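Local structure of putative glycoside hydrolase (Parabacteroides distasonis ATCC 8503, 3GYC) at residues 55-60 with 113-118; 182-187 with 212-217. The protein is a putative glycoside hydrolase of a cellulase-like family with a TIM-barrel fold that probably cleaves glycosidic bonds. One frame throughout, in Å; residues are numbered along the deposited sequence.

Contact 1. Residues 55-60 with 113-118; sequences RIDAYP and SSWYRL. With EDO (1,2-ethanediol), chain F.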
loop_
_atom_site.group_PDB
_atom_site.type_symbol
_atom_site.label_atom_id
_atom_site.label_comp_id
_atom_site.label_asym_id
_atom_site.label_seq_id
_atom_site.Cartn_x
_atom_site.Cartn_y
_atom_site.Cartn_z
ATOM N N ARG A 55 0.196 -1.251 6.699
ATOM C CA ARG A 55 1.258 -0.830 5.792
ATOM C C ARG A 55 1.477 0.674 6.028
ATOM O O ARG A 55 0.541 1.462 5.929
ATOM C CB ARG A 55 0.837 -1.100 4.357
ATOM C CG ARG A 55 1.763 -0.536 3.337
ATOM C CD ARG A 55 1.205 -0.614 2.016
ATOM N NE ARG A 55 2.065 -0.002 1.028
ATOM C CZ ARG A 55 1.636 0.701 -0.014
ATOM N NH1 ARG A 55 0.328 0.949 -0.182
ATOM N NH2 ARG A 55 2.513 1.234 -0.849
ATOM N N ILE A 56 2.694 1.090 6.398
ATOM C CA ILE A 56 2.903 2.480 6.666
ATOM C C ILE A 56 4.129 3.003 5.923
ATOM O O ILE A 56 5.015 2.255 5.498
ATOM C CB ILE A 56 3.090 2.800 8.161
ATOM C CG1 ILE A 56 4.331 2.101 8.765
ATOM C CG2 ILE A 56 1.888 2.480 8.974
ATOM C CD1 ILE A 56 4.642 2.523 10.193
ATOM N N ASP A 57 4.149 4.306 5.813
ATOM C CA ASP A 57 5.334 4.989 5.299
ATOM C C ASP A 57 6.331 5.117 6.461
ATOM O O ASP A 57 5.980 5.634 7.548
ATOM C CB ASP A 57 4.961 6.358 4.756
ATOM C CG ASP A 57 6.099 6.979 3.937
ATOM O OD1 ASP A 57 7.284 6.673 4.196
ATOM O OD2 ASP A 57 5.790 7.695 2.971
ATOM N N ALA A 58 7.567 4.653 6.232
ATOM C CA ALA A 58 8.652 4.677 7.239
ATOM C C ALA A 58 9.501 5.976 7.138
ATOM O O ALA A 58 10.376 6.191 7.989
ATOM C CB ALA A 58 9.567 3.477 7.041
ATOM N N TYR A 59 9.257 6.791 6.091
ATOM C CA TYR A 59 10.030 8.044 5.848
ATOM C C TYR A 59 11.540 7.777 5.998
ATOM O O TYR A 59 12.245 8.502 6.736
ATOM C CB TYR A 59 9.629 9.118 6.840
ATOM C CG TYR A 59 8.189 9.594 6.837
ATOM C CD1 TYR A 59 7.200 8.911 7.520
ATOM C CD2 TYR A 59 7.836 10.803 6.219
ATOM C CE1 TYR A 59 5.883 9.390 7.554
ATOM C CE2 TYR A 59 6.526 11.278 6.234
ATOM C CZ TYR A 59 5.555 10.582 6.918
ATOM O OH TYR A 59 4.255 11.058 6.960
ATOM N N PRO A 60 12.057 6.755 5.297
ATOM C CA PRO A 60 13.485 6.345 5.439
ATOM C C PRO A 60 14.460 7.447 5.072
ATOM O O PRO A 60 15.508 7.605 5.694
ATOM C CB PRO A 60 13.626 5.205 4.431
ATOM C CG PRO A 60 12.565 5.464 3.399
ATOM C CD PRO A 60 11.452 6.279 4.052
ATOM N N SER A 113 6.801 0.820 3.696
ATOM C CA SER A 113 6.913 1.312 2.341
ATOM C C SER A 113 7.315 2.781 2.451
ATOM O O SER A 113 7.561 3.285 3.555
ATOM C CB SER A 113 5.538 1.174 1.637
ATOM O OG SER A 113 5.638 1.448 0.254
ATOM N N SER A 114 7.324 3.481 1.321
ATOM C CA SER A 114 7.469 4.950 1.337
ATOM C C SER A 114 6.916 5.578 0.082
ATOM O O SER A 114 6.982 4.991 -1.006
ATOM C CB SER A 114 8.920 5.413 1.511
ATOM O OG SER A 114 8.911 6.796 1.888
ATOM N N TRP A 115 6.342 6.754 0.276
ATOM C CA TRP A 115 5.881 7.652 -0.769
ATOM C C TRP A 115 6.900 8.807 -0.933
ATOM O O TRP A 115 6.670 9.730 -1.707
ATOM C CB TRP A 115 4.492 8.195 -0.435
ATOM C CG TRP A 115 3.394 7.214 -0.556
ATOM C CD1 TRP A 115 2.419 7.186 -1.515
ATOM C CD2 TRP A 115 3.097 6.110 0.353
ATOM N NE1 TRP A 115 1.527 6.145 -1.229
ATOM C CE2 TRP A 115 1.941 5.468 -0.126
ATOM C CE3 TRP A 115 3.710 5.614 1.513
ATOM C CZ2 TRP A 115 1.384 4.335 0.505
ATOM C CZ3 TRP A 115 3.163 4.522 2.135
ATOM C CH2 TRP A 115 2.016 3.874 1.613
ATOM N N TYR A 116 8.015 8.747 -0.190
ATOM C CA TYR A 116 9.092 9.740 -0.256
ATOM C C TYR A 116 8.550 11.187 -0.234
ATOM O O TYR A 116 8.735 11.972 -1.187
ATOM C CB TYR A 116 9.949 9.436 -1.486
ATOM C CG TYR A 116 10.600 8.100 -1.341
ATOM C CD1 TYR A 116 11.794 7.974 -0.613
ATOM C CD2 TYR A 116 10.047 6.958 -1.906
ATOM C CE1 TYR A 116 12.400 6.742 -0.434
ATOM C CE2 TYR A 116 10.638 5.711 -1.723
ATOM C CZ TYR A 116 11.815 5.609 -0.985
ATOM O OH TYR A 116 12.437 4.396 -0.784
ATOM N N ARG A 117 7.854 11.494 0.853
ATOM C CA ARG A 117 7.208 12.775 1.055
ATOM C C ARG A 117 8.236 13.868 0.888
ATOM O O ARG A 117 9.349 13.749 1.383
ATOM C CB ARG A 117 6.554 12.840 2.425
ATOM C CG ARG A 117 5.368 11.883 2.553
ATOM C CD ARG A 117 4.092 12.448 1.883
ATOM N NE ARG A 117 3.535 13.524 2.714
ATOM C CZ ARG A 117 3.561 14.820 2.417
ATOM N NH1 ARG A 117 4.096 15.272 1.279
ATOM N NH2 ARG A 117 3.050 15.682 3.268
ATOM N N LEU A 118 7.871 14.889 0.138
ATOM C CA LEU A 118 8.780 16.015 -0.103
ATOM C C LEU A 118 8.793 17.002 1.042
ATOM O O LEU A 118 7.774 17.650 1.344
ATOM C CB LEU A 118 8.432 16.776 -1.370
ATOM C CG LEU A 118 8.590 16.058 -2.704
ATOM C CD1 LEU A 118 8.040 16.953 -3.819
ATOM C CD2 LEU A 118 10.064 15.658 -2.963
HETATM C C1 EDO F . 5.626 12.569 -2.564
HETATM O O1 EDO F . 4.982 11.846 -1.489
HETATM C C2 EDO F . 5.357 14.093 -2.506
HETATM O O2 EDO F . 5.498 14.659 -1.180
HETATM O O HOH W 1 7.670 9.621 3.165
#

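Contact 2. Residues 182-187 with 212-217; sequences NWYKEE and FDHGDV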
loop_
_atom_site.group_PDB
_atom_site.type_symbol
_atom_site.label_atom_id
_atom_site.label_comp_id
_atom_site.label_asym_id
_atom_site.label_seq_id
_atom_site.Cartn_x
_atom_site.Cartn_y
_atom_site.Cartn_z
ATOM N N ASN A 182 5.902 1.746 -15.557
ATOM C CA ASN A 182 6.631 0.713 -16.330
ATOM C C ASN A 182 7.804 0.068 -15.596
ATOM O O ASN A 182 8.960 0.108 -16.035
ATOM C CB ASN A 182 7.076 1.272 -17.660
ATOM C CG ASN A 182 5.928 1.774 -18.453
ATOM O OD1 ASN A 182 4.784 1.431 -18.171
ATOM N ND2 ASN A 182 6.201 2.617 -19.421
ATOM N N TRP A 183 7.460 -0.606 -14.510
ATOM C CA TRP A 183 8.443 -1.239 -13.637
ATOM C C TRP A 183 9.254 -2.312 -14.336
ATOM O O TRP A 183 10.370 -2.588 -13.941
ATOM C CB TRP A 183 7.751 -1.850 -12.425
ATOM C CG TRP A 183 6.805 -2.990 -12.733
ATOM C CD1 TRP A 183 5.460 -2.912 -12.890
ATOM C CD2 TRP A 183 7.151 -4.370 -12.921
ATOM N NE1 TRP A 183 4.939 -4.156 -13.143
ATOM C CE2 TRP A 183 5.960 -5.067 -13.178
ATOM C CE3 TRP A 183 8.349 -5.081 -12.873
ATOM C CZ2 TRP A 183 5.928 -6.435 -13.381
ATOM C CZ3 TRP A 183 8.319 -6.438 -13.082
ATOM C CH2 TRP A 183 7.115 -7.106 -13.336
ATOM N N TYR A 184 8.680 -2.890 -15.381
ATOM C CA TYR A 184 9.304 -4.002 -16.116
ATOM C C TYR A 184 10.373 -3.604 -17.127
ATOM O O TYR A 184 11.019 -4.498 -17.672
ATOM C CB TYR A 184 8.231 -4.830 -16.827
ATOM C CG TYR A 184 7.328 -4.001 -17.737
ATOM C CD1 TYR A 184 7.672 -3.726 -19.058
ATOM C CD2 TYR A 184 6.137 -3.488 -17.252
ATOM C CE1 TYR A 184 6.836 -2.963 -19.853
ATOM C CE2 TYR A 184 5.310 -2.754 -18.025
ATOM C CZ TYR A 184 5.649 -2.487 -19.312
ATOM O OH TYR A 184 4.766 -1.739 -20.024
ATOM N N LYS A 185 10.553 -2.302 -17.395
ATOM C CA LYS A 185 11.593 -1.851 -18.339
ATOM C C LYS A 185 12.981 -2.139 -17.743
ATOM O O LYS A 185 13.136 -2.164 -16.518
ATOM C CB LYS A 185 11.419 -0.371 -18.738
ATOM C CG LYS A 185 10.211 -0.101 -19.660
ATOM C CD LYS A 185 10.238 1.297 -20.296
ATOM N N GLU A 186 13.969 -2.365 -18.606
ATOM C CA GLU A 186 15.307 -2.791 -18.171
ATOM C C GLU A 186 15.980 -1.917 -17.112
ATOM O O GLU A 186 16.644 -2.440 -16.220
ATOM C CB GLU A 186 16.261 -2.994 -19.381
ATOM N N GLU A 187 15.849 -0.601 -17.225
ATOM C CA GLU A 187 16.484 0.310 -16.262
ATOM C C GLU A 187 15.893 0.123 -14.872
ATOM O O GLU A 187 16.602 0.231 -13.868
ATOM C CB GLU A 187 16.307 1.781 -16.651
ATOM C CG GLU A 187 16.794 2.171 -18.049
ATOM C CD GLU A 187 15.775 1.877 -19.133
ATOM O OE1 GLU A 187 15.384 0.692 -19.270
ATOM O OE2 GLU A 187 15.391 2.833 -19.863
ATOM N N PHE A 212 3.754 -2.239 -7.122
ATOM C CA PHE A 212 3.334 -1.804 -8.426
ATOM C C PHE A 212 1.812 -1.607 -8.596
ATOM O O PHE A 212 1.007 -2.223 -7.890
ATOM C CB PHE A 212 3.771 -2.840 -9.453
ATOM C CG PHE A 212 5.230 -3.250 -9.369
ATOM C CD1 PHE A 212 6.238 -2.322 -9.183
ATOM C CD2 PHE A 212 5.586 -4.576 -9.596
ATOM C CE1 PHE A 212 7.550 -2.704 -9.132
ATOM C CE2 PHE A 212 6.904 -4.971 -9.566
ATOM C CZ PHE A 212 7.891 -4.029 -9.333
ATOM N N ASP A 213 1.437 -0.715 -9.527
ATOM C CA ASP A 213 0.040 -0.511 -9.899
ATOM C C ASP A 213 -0.212 -0.740 -11.412
ATOM O O ASP A 213 -1.360 -0.651 -11.856
ATOM C CB ASP A 213 -0.454 0.883 -9.505
ATOM C CG ASP A 213 0.334 2.016 -10.208
ATOM O OD1 ASP A 213 1.392 1.752 -10.834
ATOM O OD2 ASP A 213 -0.111 3.183 -10.123
ATOM N N HIS A 214 0.832 -1.040 -12.191
ATOM C CA HIS A 214 0.668 -1.292 -13.624
ATOM C C HIS A 214 -0.342 -2.429 -13.832
ATOM O O HIS A 214 -0.218 -3.515 -13.227
ATOM C CB HIS A 214 2.003 -1.652 -14.247
ATOM C CG HIS A 214 2.003 -1.522 -15.727
ATOM N ND1 HIS A 214 1.679 -2.565 -16.561
ATOM C CD2 HIS A 214 2.252 -0.463 -16.523
ATOM C CE1 HIS A 214 1.735 -2.154 -17.814
ATOM N NE2 HIS A 214 2.085 -0.883 -17.817
ATOM N N GLY A 215 -1.326 -2.186 -14.693
ATOM C CA GLY A 215 -2.457 -3.108 -14.883
ATOM C C GLY A 215 -2.213 -4.428 -15.592
ATOM O O GLY A 215 -3.004 -5.381 -15.464
ATOM N N ASP A 216 -1.117 -4.494 -16.334
ATOM C CA ASP A 216 -0.767 -5.684 -17.090
ATOM C C ASP A 216 0.027 -6.627 -16.208
ATOM O O ASP A 216 1.246 -6.681 -16.266
ATOM C CB ASP A 216 0.035 -5.281 -18.310
ATOM C CG ASP A 216 0.342 -6.443 -19.210
ATOM O OD1 ASP A 216 0.028 -7.641 -18.884
ATOM O OD2 ASP A 216 0.945 -6.120 -20.233
ATOM N N VAL A 217 -0.687 -7.397 -15.410
ATOM C CA VAL A 217 -0.052 -8.286 -14.446
ATOM C C VAL A 217 0.720 -9.444 -15.073
ATOM O O VAL A 217 1.551 -10.065 -14.406
ATOM C CB VAL A 217 -1.063 -8.755 -13.411
ATOM C CG1 VAL A 217 -1.557 -7.534 -12.633
ATOM C CG2 VAL A 217 -2.216 -9.501 -14.087
HETATM O O HOH W 2 1.918 -5.091 -13.927
#

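Contact 1. Residues 55-60 with 113-118
The carboxylate oxygen OD1 of D57 accepts two hydrogen bonds, from S114 OG at 2.8 Å and from Y59 N at 2.7 Å, at the C-terminal end of neighbouring parallel strands 53-57 and 109-113 of the TIM barrel. The two donors reach it from opposite faces of the carboxylate plane, the hydroxyl on the syn side and the amide on the anti side; the amide bond makes an Asx turn. S114 OG in turn accepts from Y116 N, an ST turn, so each side chain shapes the loop after its own strand while bonding to the other. D57 OD2 takes the nearly straight bond from W115 N (2.9 Å, 174°), which comes from above the carboxylate plane, and also accepts from a water bound to R117 N. Together these bonds fix the rotation of the carboxylate. Next to it along the chain, the parallel pairing is carried by S113 N to I56 O (2.9 Å) and A58 N to S113 O (3.0 Å). R55, extended from CG to NE, gives a weak hydrogen bond from NH2 to S113 OG (3.3 Å); NH2 also bonds N160, NH1 forms a salt bridge with E305, and S113 OG has D157 as its stronger partner. The guanidinium is tilted 39° from the indole of W115, whose rim atom CH2 stands 3.5 Å above the centre of the guanidinium plane.

Contact 2. Residues 182-187 with 212-217
A small aromatic cluster joins two loops of the TIM barrel: the type I turn N182 to K185, which leads into helix 186-200, and the loop that follows strand 208-209. Its centre is a face-to-face stack between the five-membered ring of W183 and the ring of F212, with centroids 3.6 Å apart and planes only 3° from parallel. The phenyl sits squarely over the five-membered ring, with W183 CG over the phenyl centre, while the far rim of the benzo ring, at CZ2 and CH2, extends past it. W183 CB adds a CH-pi contact over the same phenyl face, 3.7 Å from the centroid. Part of what places the indole over F212 is the first torsion of W183, which sets CG between the backbone N and the carbonyl carbon (chi1 65°). The opposite indole face is met by CB of its neighbour Y184, off toward the rim. M192 of helix 186-200 touches both stacked rings, and Y220 meets W183 as well.

A second aromatic pair lies beside the first. Y184 turns its edge to the face of H214 in a T-shaped arrangement, planes at 77° and centroids 5.1 Å apart, with CE2 as the leading atom. The amide oxygen N182 OD1 comes to 3.6 Å from H214 CD2, while ND2 of the same amide is hydrogen-bonded to V178 O. H214 CB approaches the indole edge at CD1, so the histidine touches both W183 and Y184.

Polar linkage between the loops runs through one water in the indole plane. It accepts from W183 NE1 at 3.3 Å and donates to H214 O at 2.7 Å and, weakly, to D216 O.

Overall arrangement
Contact 1 is buried, its centre about 10 Å from the centre of the chain, and lies where two adjacent barrel strands run out into their loops; contact 2, about 16 Å from that centre and partly buried, joins two loops farther out. The centres of contact 1 and contact 2 are about 20 Å apart, and the two do not touch. Chemistry follows position: 55-60 and 113-118 are linked by direct backbone pairing and a carboxylate rich in donors, whereas 182-187 and 212-217 meet through aromatic faces and edges, with a water as the polar link. In contact 1 the rim of an indole lies over a guanidinium face; in contact 2 the indole offers its own face to a phenyl.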